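Local coordinates for uncharacterized conserved protein of COG5135 (Nostoc punctiforme, PDB 2I51) that binds flavin mononucleotide and probably works as a flavin-dependent oxidoreductase of the pyridoxamine 5'-phosphate oxidase type, although its substrate is unknown, at residues Q28-Q33 with P38-L43; F57-D60 with A64-D67; L123-P128 with P153-L158. One frame throughout, in Å; residues are numbered along the deposited sequence. Where two conformers were deposited one is given.

Contact 1: residues Q28-Q33 with P38-L43; sequences QLATVQ and PANRTL. With FMN (flavin mononucleotide), chain C; EDO (1,2-ethanediol), chain S.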
loop_
_atom_site.group_PDB
_atom_site.type_symbol
_atom_site.label_atom_id
_atom_site.label_comp_id
_atom_site.label_asym_id
_atom_site.label_seq_id
_atom_site.Cartn_x
_atom_site.Cartn_y
_atom_site.Cartn_z
ATOM N N GLN A 28 1.090 -4.362 -1.248
ATOM C CA GLN A 28 0.565 -3.654 -0.086
ATOM C C GLN A 28 -0.887 -3.979 0.162
ATOM O O GLN A 28 -1.731 -3.787 -0.753
ATOM C CB GLN A 28 0.798 -2.144 -0.224
ATOM C CG GLN A 28 2.264 -1.746 -0.132
ATOM C CD GLN A 28 3.117 -2.165 -1.279
ATOM O OE1 GLN A 28 2.692 -2.076 -2.447
ATOM N NE2 GLN A 28 4.332 -2.678 -0.982
ATOM N N LEU A 29 -1.191 -4.426 1.377
ATOM C CA LEU A 29 -2.563 -4.807 1.709
ATOM C C LEU A 29 -3.148 -3.764 2.636
ATOM O O LEU A 29 -2.668 -3.532 3.772
ATOM C CB LEU A 29 -2.565 -6.133 2.461
ATOM C CG LEU A 29 -3.930 -6.549 3.066
ATOM C CD1 LEU A 29 -4.703 -7.164 1.963
ATOM C CD2 LEU A 29 -3.749 -7.485 4.288
ATOM N N ALA A 30 -4.252 -3.144 2.186
ATOM C CA ALA A 30 -4.971 -2.177 2.988
ATOM C C ALA A 30 -6.196 -2.824 3.605
ATOM O O ALA A 30 -6.977 -3.478 2.933
ATOM C CB ALA A 30 -5.427 -0.966 2.098
ATOM N N THR A 31 -6.385 -2.560 4.889
ATOM C CA THR A 31 -7.544 -2.975 5.634
ATOM C C THR A 31 -8.122 -1.755 6.353
ATOM O O THR A 31 -7.574 -0.641 6.246
ATOM C CB THR A 31 -7.136 -4.027 6.722
ATOM O OG1 THR A 31 -6.047 -3.489 7.526
ATOM C CG2 THR A 31 -6.760 -5.359 6.127
ATOM N N VAL A 32 -9.261 -1.936 7.038
ATOM C CA VAL A 32 -9.855 -0.869 7.837
ATOM C C VAL A 32 -9.845 -1.319 9.292
ATOM O O VAL A 32 -10.156 -2.503 9.626
ATOM C CB VAL A 32 -11.286 -0.474 7.355
ATOM C CG1 VAL A 32 -11.832 0.766 8.110
ATOM C CG2 VAL A 32 -11.286 -0.117 5.914
ATOM N N GLN A 33 -9.454 -0.401 10.179
ATOM C CA GLN A 33 -9.449 -0.670 11.608
ATOM C C GLN A 33 -10.870 -0.540 12.181
ATOM O O GLN A 33 -11.731 0.094 11.581
ATOM C CB GLN A 33 -8.494 0.286 12.309
ATOM C CG GLN A 33 -7.074 0.191 11.775
ATOM C CD GLN A 33 -6.161 1.260 12.336
ATOM O OE1 GLN A 33 -5.894 1.307 13.557
ATOM N NE2 GLN A 33 -5.714 2.157 11.476
ATOM N N PRO A 38 -7.887 3.602 7.920
ATOM C CA PRO A 38 -7.215 2.593 7.097
ATOM C C PRO A 38 -5.912 2.158 7.746
ATOM O O PRO A 38 -5.342 2.842 8.607
ATOM C CB PRO A 38 -6.935 3.353 5.810
ATOM C CG PRO A 38 -6.770 4.747 6.271
ATOM C CD PRO A 38 -7.726 4.960 7.368
ATOM N N ALA A 39 -5.437 1.006 7.295
ATOM C CA ALA A 39 -4.116 0.453 7.649
ATOM C C ALA A 39 -3.554 -0.145 6.384
ATOM O O ALA A 39 -4.291 -0.608 5.529
ATOM C CB ALA A 39 -4.203 -0.614 8.771
ATOM N N ASN A 40 -2.253 -0.101 6.250
ATOM C CA ASN A 40 -1.605 -0.484 5.001
ATOM C C ASN A 40 -0.216 -1.023 5.298
ATOM O O ASN A 40 0.562 -0.346 5.940
ATOM C CB ASN A 40 -1.519 0.764 4.132
ATOM C CG ASN A 40 -1.333 0.476 2.643
ATOM O OD1 ASN A 40 -1.415 -0.671 2.192
ATOM N ND2 ASN A 40 -1.107 1.582 1.853
ATOM N N ARG A 41 0.093 -2.220 4.799
ATOM C CA ARG A 41 1.436 -2.806 5.009
ATOM C C ARG A 41 1.795 -3.745 3.909
ATOM O O ARG A 41 0.928 -4.305 3.241
ATOM C CB ARG A 41 1.533 -3.514 6.352
ATOM C CG ARG A 41 0.950 -4.878 6.408
ATOM C CD ARG A 41 -0.566 -4.919 6.369
ATOM N NE ARG A 41 -1.211 -4.396 7.559
ATOM C CZ ARG A 41 -2.495 -4.078 7.708
ATOM N NH1 ARG A 41 -3.333 -3.981 6.660
ATOM N NH2 ARG A 41 -2.931 -3.786 8.901
ATOM N N THR A 42 3.096 -3.974 3.756
ATOM C CA THR A 42 3.604 -4.860 2.747
ATOM C C THR A 42 3.509 -6.318 3.197
ATOM O O THR A 42 3.800 -6.616 4.381
ATOM C CB THR A 42 5.067 -4.515 2.401
ATOM O OG1 THR A 42 5.132 -3.140 1.973
ATOM C CG2 THR A 42 5.622 -5.407 1.275
ATOM N N LEU A 43 3.128 -7.192 2.266
ATOM C CA LEU A 43 3.187 -8.619 2.456
ATOM C C LEU A 43 3.871 -9.243 1.266
ATOM O O LEU A 43 3.941 -8.650 0.201
ATOM C CB LEU A 43 1.798 -9.253 2.504
ATOM C CG LEU A 43 0.779 -8.609 3.429
ATOM C CD1 LEU A 43 -0.624 -9.261 3.209
ATOM C CD2 LEU A 43 1.293 -8.763 4.784
HETATM N N1 FMN C . 3.980 -9.303 7.402
HETATM C C2 FMN C . 3.181 -10.383 7.327
HETATM O O2 FMN C . 2.306 -10.611 8.168
HETATM N N3 FMN C . 3.298 -11.240 6.250
HETATM C C4 FMN C . 4.219 -11.059 5.262
HETATM O O4 FMN C . 4.224 -11.779 4.195
HETATM C C4A FMN C . 5.049 -9.951 5.327
HETATM N N5 FMN C . 6.022 -9.729 4.367
HETATM C C5A FMN C . 6.694 -8.479 4.385
HETATM C C6 FMN C . 7.580 -8.186 3.370
HETATM C C7 FMN C . 8.303 -6.982 3.335
HETATM C C7M FMN C . 9.059 -6.588 2.093
HETATM C C8 FMN C . 8.131 -6.111 4.410
HETATM C C8M FMN C . 8.685 -4.684 4.301
HETATM C C9 FMN C . 7.250 -6.414 5.450
HETATM C C9A FMN C . 6.561 -7.618 5.462
HETATM N N10 FMN C . 5.704 -7.953 6.485
HETATM C C10 FMN C . 4.913 -9.058 6.411
HETATM C "C1'" FMN C . 5.631 -7.116 7.757
HETATM C "C2'" FMN C . 4.407 -6.198 7.638
HETATM O "O2'" FMN C . 4.624 -5.186 6.622
HETATM C "C3'" FMN C . 3.987 -5.552 8.973
HETATM O "O3'" FMN C . 5.124 -4.911 9.516
HETATM C "C4'" FMN C . 3.535 -6.684 9.921
HETATM O "O4'" FMN C . 2.745 -7.698 9.293
HETATM C "C5'" FMN C . 2.669 -6.043 11.004
HETATM O "O5'" FMN C . 1.549 -5.418 10.388
HETATM P P FMN C . 0.225 -5.185 11.204
HETATM O O1P FMN C . -0.467 -6.470 11.490
HETATM O O2P FMN C . 0.663 -4.489 12.531
HETATM O O3P FMN C . -0.597 -4.200 10.439
HETATM C C1 EDO S . -2.075 1.699 13.659
HETATM O O1 EDO S . -2.655 0.400 13.542
HETATM C C2 EDO S . -2.095 2.392 12.299
HETATM O O2 EDO S . -2.301 1.434 11.252
#
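R41 turns an edge of its guanidinium group to the neighbouring strand, where NH1 serves two acceptors: T31 OG1 at 2.9 Å, lying in the guanidinium plane, and L29 O at 3.0 Å, tilted from it. L29 O also accepts the backbone N of R41, and the two donors approach from opposite faces of the carbonyl plane. Bends at chi2 (-72°) and chi3 (-69°) bring the guanidinium over toward L29 and T31, leaving NE and NH2 facing the FMN phosphate. NE and NH2 both donate a hydrogen bond to FMN O3P, NH2 at 2.8 Å, and the two-point grip should fix the rotation of the group. Q68 OE1 is a further partner of both T31 OG1 and R41 NH2.

The strands themselves run antiparallel, their axes at 155°, with L29–R41 and T31–A39 as hydrogen-bonded pairs; L29 N to R41 O measures 2.8 Å. Packing is close around L29, whose CD2 meets L43 CD1 at 3.8 Å, while L43 CD2 lies 3.5 Å from FMN N3. Toward the turn the contact is looser, and Q33 is its partly exposed residue. There Q33 NE2 reaches P38 O at 3.0 Å from well above the carbonyl plane, and Q33 OE1 accepts a weak hydrogen bond from O1 of an ethanediol.

Strand 26-32 of this beta hairpin also pairs with strand 74-81, where L29 packs on A75 and I77. Helix 64-71 covers the face carrying T31, A39 and R41; on the other face, N40 and T42 bond to N40 and Q87 of the second subunit.

Contact 2: residues F57-D60 with A64-D67; sequences FITD and AKAD. With FMN (flavin mononucleotide), chain C; EDO (1,2-ethanediol), chain U.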
loop_
_atom_site.group_PDB
_atom_site.type_symbol
_atom_site.label_atom_id
_atom_site.label_comp_id
_atom_site.label_asym_id
_atom_site.label_seq_id
_atom_site.Cartn_x
_atom_site.Cartn_y
_atom_site.Cartn_z
ATOM N N PHE A 57 -1.238 -15.477 1.285
ATOM C CA PHE A 57 -0.265 -14.787 2.104
ATOM C C PHE A 57 -0.215 -15.533 3.450
ATOM O O PHE A 57 -1.120 -16.338 3.750
ATOM C CB PHE A 57 -0.730 -13.364 2.373
ATOM C CG PHE A 57 -1.099 -12.620 1.130
ATOM C CD1 PHE A 57 -0.134 -11.973 0.422
ATOM C CD2 PHE A 57 -2.384 -12.601 0.685
ATOM C CE1 PHE A 57 -0.457 -11.315 -0.750
ATOM C CE2 PHE A 57 -2.744 -11.917 -0.457
ATOM C CZ PHE A 57 -1.739 -11.277 -1.182
ATOM N N ILE A 58 0.789 -15.211 4.247
ATOM C CA ILE A 58 0.872 -15.681 5.626
ATOM C C ILE A 58 0.954 -14.494 6.552
ATOM O O ILE A 58 1.436 -13.407 6.155
ATOM C CB ILE A 58 2.070 -16.633 5.832
ATOM C CG1 ILE A 58 3.411 -15.916 5.789
ATOM C CG2 ILE A 58 1.961 -17.804 4.875
ATOM C CD1 ILE A 58 4.674 -16.813 5.985
ATOM N N THR A 59 0.501 -14.699 7.776
ATOM C CA THR A 59 0.601 -13.670 8.807
ATOM C C THR A 59 0.513 -14.317 10.167
ATOM O O THR A 59 0.124 -15.483 10.293
ATOM C CB THR A 59 -0.408 -12.533 8.612
ATOM O OG1 THR A 59 0.048 -11.348 9.279
ATOM C CG2 THR A 59 -1.802 -12.939 9.081
ATOM N N ASP A 60 0.900 -13.568 11.183
ATOM C CA ASP A 60 0.879 -14.026 12.566
ATOM C C ASP A 60 -0.446 -13.644 13.232
ATOM O O ASP A 60 -0.913 -12.507 13.087
ATOM C CB ASP A 60 2.065 -13.371 13.287
ATOM C CG ASP A 60 2.419 -14.010 14.598
ATOM O OD1 ASP A 60 1.559 -14.169 15.479
ATOM O OD2 ASP A 60 3.609 -14.361 14.732
ATOM N N ALA A 64 -1.590 -6.985 14.513
ATOM C CA ALA A 64 -2.764 -6.157 14.514
ATOM C C ALA A 64 -3.741 -6.460 13.393
ATOM O O ALA A 64 -4.971 -6.355 13.589
ATOM C CB ALA A 64 -2.355 -4.683 14.418
ATOM N N LYS A 65 -3.220 -6.812 12.221
ATOM C CA LYS A 65 -4.079 -6.991 11.068
ATOM C C LYS A 65 -5.014 -8.171 11.325
ATOM O O LYS A 65 -6.085 -8.224 10.773
ATOM C CB LYS A 65 -3.304 -7.223 9.786
ATOM C CG LYS A 65 -2.727 -8.648 9.585
ATOM C CD LYS A 65 -1.857 -8.759 8.360
ATOM C CE LYS A 65 -0.489 -8.170 8.534
ATOM N NZ LYS A 65 0.250 -8.568 9.807
ATOM N N ALA A 66 -4.582 -9.140 12.141
ATOM C CA ALA A 66 -5.451 -10.319 12.391
ATOM C C ALA A 66 -6.792 -9.901 12.951
ATOM O O ALA A 66 -7.834 -10.321 12.440
ATOM C CB ALA A 66 -4.748 -11.365 13.289
ATOM N N ASP A 67 -6.793 -9.041 13.961
ATOM C CA ASP A 67 -8.060 -8.619 14.530
ATOM C C ASP A 67 -8.815 -7.700 13.586
ATOM O O ASP A 67 -10.039 -7.723 13.497
ATOM C CB ASP A 67 -7.879 -7.895 15.856
ATOM C CG ASP A 67 -9.196 -7.594 16.506
ATOM O OD1 ASP A 67 -9.893 -8.566 16.887
ATOM O OD2 ASP A 67 -9.565 -6.401 16.585
HETATM N N1 FMN C . 3.980 -9.303 7.402
HETATM C C2 FMN C . 3.181 -10.383 7.327
HETATM O O2 FMN C . 2.306 -10.611 8.168
HETATM N N3 FMN C . 3.298 -11.240 6.250
HETATM C C4 FMN C . 4.219 -11.059 5.262
HETATM O O4 FMN C . 4.224 -11.779 4.195
HETATM C C4A FMN C . 5.049 -9.951 5.327
HETATM N N5 FMN C . 6.022 -9.729 4.367
HETATM C C5A FMN C . 6.694 -8.479 4.385
HETATM C C6 FMN C . 7.580 -8.186 3.370
HETATM C C7 FMN C . 8.303 -6.982 3.335
HETATM C C7M FMN C . 9.059 -6.588 2.093
HETATM C C8 FMN C . 8.131 -6.111 4.410
HETATM C C8M FMN C . 8.685 -4.684 4.301
HETATM C C9 FMN C . 7.250 -6.414 5.450
HETATM C C9A FMN C . 6.561 -7.618 5.462
HETATM N N10 FMN C . 5.704 -7.953 6.485
HETATM C C10 FMN C . 4.913 -9.058 6.411
HETATM C "C1'" FMN C . 5.631 -7.116 7.757
HETATM C "C2'" FMN C . 4.407 -6.198 7.638
HETATM O "O2'" FMN C . 4.624 -5.186 6.622
HETATM C "C3'" FMN C . 3.987 -5.552 8.973
HETATM O "O3'" FMN C . 5.124 -4.911 9.516
HETATM C "C4'" FMN C . 3.535 -6.684 9.921
HETATM O "O4'" FMN C . 2.745 -7.698 9.293
HETATM C "C5'" FMN C . 2.669 -6.043 11.004
HETATM O "O5'" FMN C . 1.549 -5.418 10.388
HETATM P P FMN C . 0.225 -5.185 11.204
HETATM O O1P FMN C . -0.467 -6.470 11.490
HETATM O O2P FMN C . 0.663 -4.489 12.531
HETATM O O3P FMN C . -0.597 -4.200 10.439
HETATM C C1 EDO U . 2.338 -4.636 15.832
HETATM O O1 EDO U . 1.332 -5.124 16.745
HETATM C C2 EDO U . 2.384 -5.716 14.787
HETATM O O2 EDO U . 1.017 -5.923 14.628
HETATM O O HOH W 1 2.348 -10.935 10.822
#
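K65 passes its aliphatic chain alongside T59, the two side chains running in opposite directions, with CD and CE each 3.3 Å from T59 OG1. The ammonium then closes the contact: NZ donates to T59 OG1 at 2.8 Å. Its path is bent at chi3 (77°) and chi4 (47°), which curls NZ back among the oxygens of the cofactor. There it bonds to FMN O4' at 2.7 Å and to the phosphate oxygen O1P at 2.8 Å; its links to FMN O2 and O5' are long and weak. The same O1P also accepts the backbone N of K65, so one residue holds it through both main chain and side chain at the first turn of the helix. The positive charge probably offsets that of the phosphate.

T59 OG1 donates a hydrogen bond to FMN O2, a short 2.6 Å, and so stands between the lysine and the flavin. Placing OG1 anti to the backbone N (chi1 -157°) is what sends it to this meeting point. I58, the residue before T59, accepts a nearly straight hydrogen bond from FMN N3 on its carbonyl O. Water 1 donates to FMN O2 and accepts from D60 N, adding a water-mediated link to the direct bonds of T59 and I58. Apart from K65 and T59, the segments meet only at A66 CB, 4.0 Å from D60 O.

A strand edge that reads the pyrimidine side of the flavin, followed by a helix start that holds its phosphate, forms part of the FMN site of this pyridoxamine 5'-phosphate oxidase-related fold.

Contact 3: residues L123-P128 with P153-L158; sequences LQFGWP and PNFCLL. With EDO (1,2-ethanediol), chain I.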
loop_
_atom_site.group_PDB
_atom_site.type_symbol
_atom_site.label_atom_id
_atom_site.label_comp_id
_atom_site.label_asym_id
_atom_site.label_seq_id
_atom_site.Cartn_x
_atom_site.Cartn_y
_atom_site.Cartn_z
ATOM N N LEU A 123 10.605 -19.924 11.237
ATOM C CA LEU A 123 11.272 -19.509 12.484
ATOM C C LEU A 123 10.674 -18.192 13.011
ATOM O O LEU A 123 10.548 -18.001 14.215
ATOM C CB LEU A 123 12.798 -19.343 12.272
ATOM C CG LEU A 123 13.728 -20.572 12.317
ATOM C CD1 LEU A 123 15.082 -20.275 11.688
ATOM C CD2 LEU A 123 13.947 -21.058 13.745
ATOM N N GLN A 124 10.295 -17.293 12.127
ATOM C CA GLN A 124 9.767 -15.990 12.557
ATOM C C GLN A 124 8.512 -16.088 13.391
ATOM O O GLN A 124 8.232 -15.216 14.191
ATOM C CB GLN A 124 9.490 -15.064 11.371
ATOM C CG GLN A 124 10.669 -14.680 10.576
ATOM C CD GLN A 124 10.417 -13.446 9.673
ATOM O OE1 GLN A 124 9.357 -12.814 9.722
ATOM N NE2 GLN A 124 11.410 -13.110 8.868
ATOM N N PHE A 125 7.747 -17.173 13.235
ATOM C CA PHE A 125 6.554 -17.341 14.050
ATOM C C PHE A 125 6.908 -17.652 15.515
ATOM O O PHE A 125 6.039 -17.550 16.379
ATOM C CB PHE A 125 5.635 -18.395 13.413
ATOM C CG PHE A 125 5.021 -17.892 12.128
ATOM C CD1 PHE A 125 3.853 -17.146 12.148
ATOM C CD2 PHE A 125 5.703 -18.024 10.924
ATOM C CE1 PHE A 125 3.347 -16.608 11.021
ATOM C CE2 PHE A 125 5.206 -17.462 9.773
ATOM C CZ PHE A 125 4.002 -16.737 9.819
ATOM N N GLY A 126 8.192 -17.939 15.794
ATOM C CA GLY A 126 8.661 -18.117 17.156
ATOM C C GLY A 126 9.268 -16.889 17.790
ATOM O O GLY A 126 9.744 -16.937 18.934
ATOM N N TRP A 127 9.237 -15.777 17.081
ATOM C CA TRP A 127 9.761 -14.504 17.601
ATOM C C TRP A 127 8.847 -13.904 18.675
ATOM O O TRP A 127 7.693 -14.290 18.820
ATOM C CB TRP A 127 9.928 -13.504 16.456
ATOM C CG TRP A 127 11.082 -13.773 15.542
ATOM C CD1 TRP A 127 11.973 -14.803 15.599
ATOM C CD2 TRP A 127 11.460 -12.978 14.425
ATOM N NE1 TRP A 127 12.871 -14.701 14.565
ATOM C CE2 TRP A 127 12.577 -13.581 13.830
ATOM C CE3 TRP A 127 10.939 -11.805 13.862
ATOM C CZ2 TRP A 127 13.207 -13.055 12.727
ATOM C CZ3 TRP A 127 11.542 -11.303 12.743
ATOM C CH2 TRP A 127 12.684 -11.909 12.200
ATOM N N PRO A 128 9.391 -13.004 19.507
ATOM C CA PRO A 128 8.547 -12.417 20.531
ATOM C C PRO A 128 7.401 -11.592 19.994
ATOM O O PRO A 128 7.389 -11.258 18.819
ATOM C CB PRO A 128 9.518 -11.558 21.358
ATOM C CG PRO A 128 10.736 -11.451 20.589
ATOM C CD PRO A 128 10.788 -12.572 19.582
ATOM N N PRO A 153 0.427 -22.533 16.397
ATOM C CA PRO A 153 -0.906 -21.970 16.554
ATOM C C PRO A 153 -1.053 -20.548 16.109
ATOM O O PRO A 153 -2.140 -20.166 15.709
ATOM C CB PRO A 153 -1.160 -22.055 18.048
ATOM C CG PRO A 153 -0.233 -23.067 18.555
ATOM C CD PRO A 153 0.949 -23.072 17.660
ATOM N N ASN A 154 0.031 -19.776 16.079
ATOM C CA ASN A 154 -0.042 -18.399 15.644
ATOM C C ASN A 154 0.217 -18.220 14.143
ATOM O O ASN A 154 0.240 -17.100 13.659
ATOM C CB ASN A 154 0.896 -17.514 16.431
ATOM C CG ASN A 154 2.341 -17.968 16.397
ATOM O OD1 ASN A 154 2.642 -19.126 16.727
ATOM N ND2 ASN A 154 3.247 -17.063 16.085
ATOM N N PHE A 155 0.413 -19.310 13.424
ATOM C CA PHE A 155 0.512 -19.248 11.967
ATOM C C PHE A 155 -0.839 -19.198 11.301
ATOM O O PHE A 155 -1.666 -20.093 11.522
ATOM C CB PHE A 155 1.212 -20.510 11.459
ATOM C CG PHE A 155 1.297 -20.566 9.951
ATOM C CD1 PHE A 155 2.171 -19.721 9.249
ATOM C CD2 PHE A 155 0.557 -21.492 9.217
ATOM C CE1 PHE A 155 2.245 -19.768 7.871
ATOM C CE2 PHE A 155 0.609 -21.502 7.838
ATOM C CZ PHE A 155 1.468 -20.675 7.169
ATOM N N CYS A 156 -1.047 -18.184 10.430
ATOM C CA CYS A 156 -2.230 -18.084 9.622
ATOM C C CYS A 156 -1.904 -18.074 8.157
ATOM O O CYS A 156 -0.919 -17.468 7.710
ATOM C CB CYS A 156 -2.885 -16.752 9.840
ATOM S SG CYS A 156 -3.408 -16.470 11.472
ATOM N N LEU A 157 -2.762 -18.744 7.402
ATOM C CA LEU A 157 -2.867 -18.588 5.942
ATOM C C LEU A 157 -3.968 -17.526 5.718
ATOM O O LEU A 157 -5.048 -17.574 6.259
ATOM C CB LEU A 157 -3.276 -19.897 5.258
ATOM C CG LEU A 157 -3.618 -19.794 3.757
ATOM C CD1 LEU A 157 -2.454 -19.310 2.901
ATOM C CD2 LEU A 157 -4.101 -21.186 3.260
ATOM N N LEU A 158 -3.633 -16.531 4.939
ATOM C CA LEU A 158 -4.565 -15.443 4.579
ATOM C C LEU A 158 -4.841 -15.546 3.086
ATOM O O LEU A 158 -3.889 -15.560 2.274
ATOM C CB LEU A 158 -3.952 -14.122 4.992
ATOM C CG LEU A 158 -4.708 -12.870 4.660
ATOM C CD1 LEU A 158 -6.082 -12.892 5.354
ATOM C CD2 LEU A 158 -3.843 -11.648 5.122
HETATM C C1 EDO I . 5.111 -13.177 10.138
HETATM O O1 EDO I . 6.250 -14.009 10.419
HETATM C C2 EDO I . 4.649 -13.429 8.707
HETATM O O2 EDO I . 5.709 -13.899 7.839
HETATM O O HOH W 2 4.724 -20.227 17.983
#
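The loop after helix 119-123 is fastened here to the start of strand 155-169, one of the strands of the antiparallel sheet. F125 and F155 form a T-shaped (edge-to-face) pair: the edge of F155 is directed at the face of F125, with the planes at 80° and the centroids 5.2 Å apart. F155 CD1 comes within 3.5 Å of F125 CZ, displaced toward the rim of the ring. Over the opposite face of F125 sits O1 of an ethanediol, probably from the crystallisation liquor.

Beside the rings, N154 ND2 donates to F125 O at 2.8 Å with an N-H...O angle of 171°. The donor lies in the carbonyl plane, on a lone pair. The N154 side chain, with CG between the backbone N and the carbonyl carbon (chi1 56°), is turned to the loop. ND2 also bonds to D60 OD2, and water 2 donates to N154 OD1 at 2.7 Å and, weakly, to F125 O.

F125 also packs on I58 and D60 of strand 55-60. An almost straight, in-plane amide bond beside a ring pair would restrict both the backbone and the ring of F125.

Overall arrangement
The contacts follow one another along the chain without interlocking, and all three reach the same antiparallel sheet. Contact 1 is a hairpin, contact 2 joins strand 55-60 to helix 64-71, and contact 3 ties a later loop to strand 155-169. Centres of contacts 1 and 2 lie about 10 Å apart, of 2 and 3 about 9 Å, and of 1 and 3 about 19 Å, so contact 2 lies between the others, although L29 also packs on L158. R41 packs on K65 beside the FMN phosphate. Contacts 2 and 3 meet where strands 55-60 and 155-169 pair. Contacts 1 and 2 supply FMN ligands from successive elements, and Q87 and R89 of the second subunit add to the site.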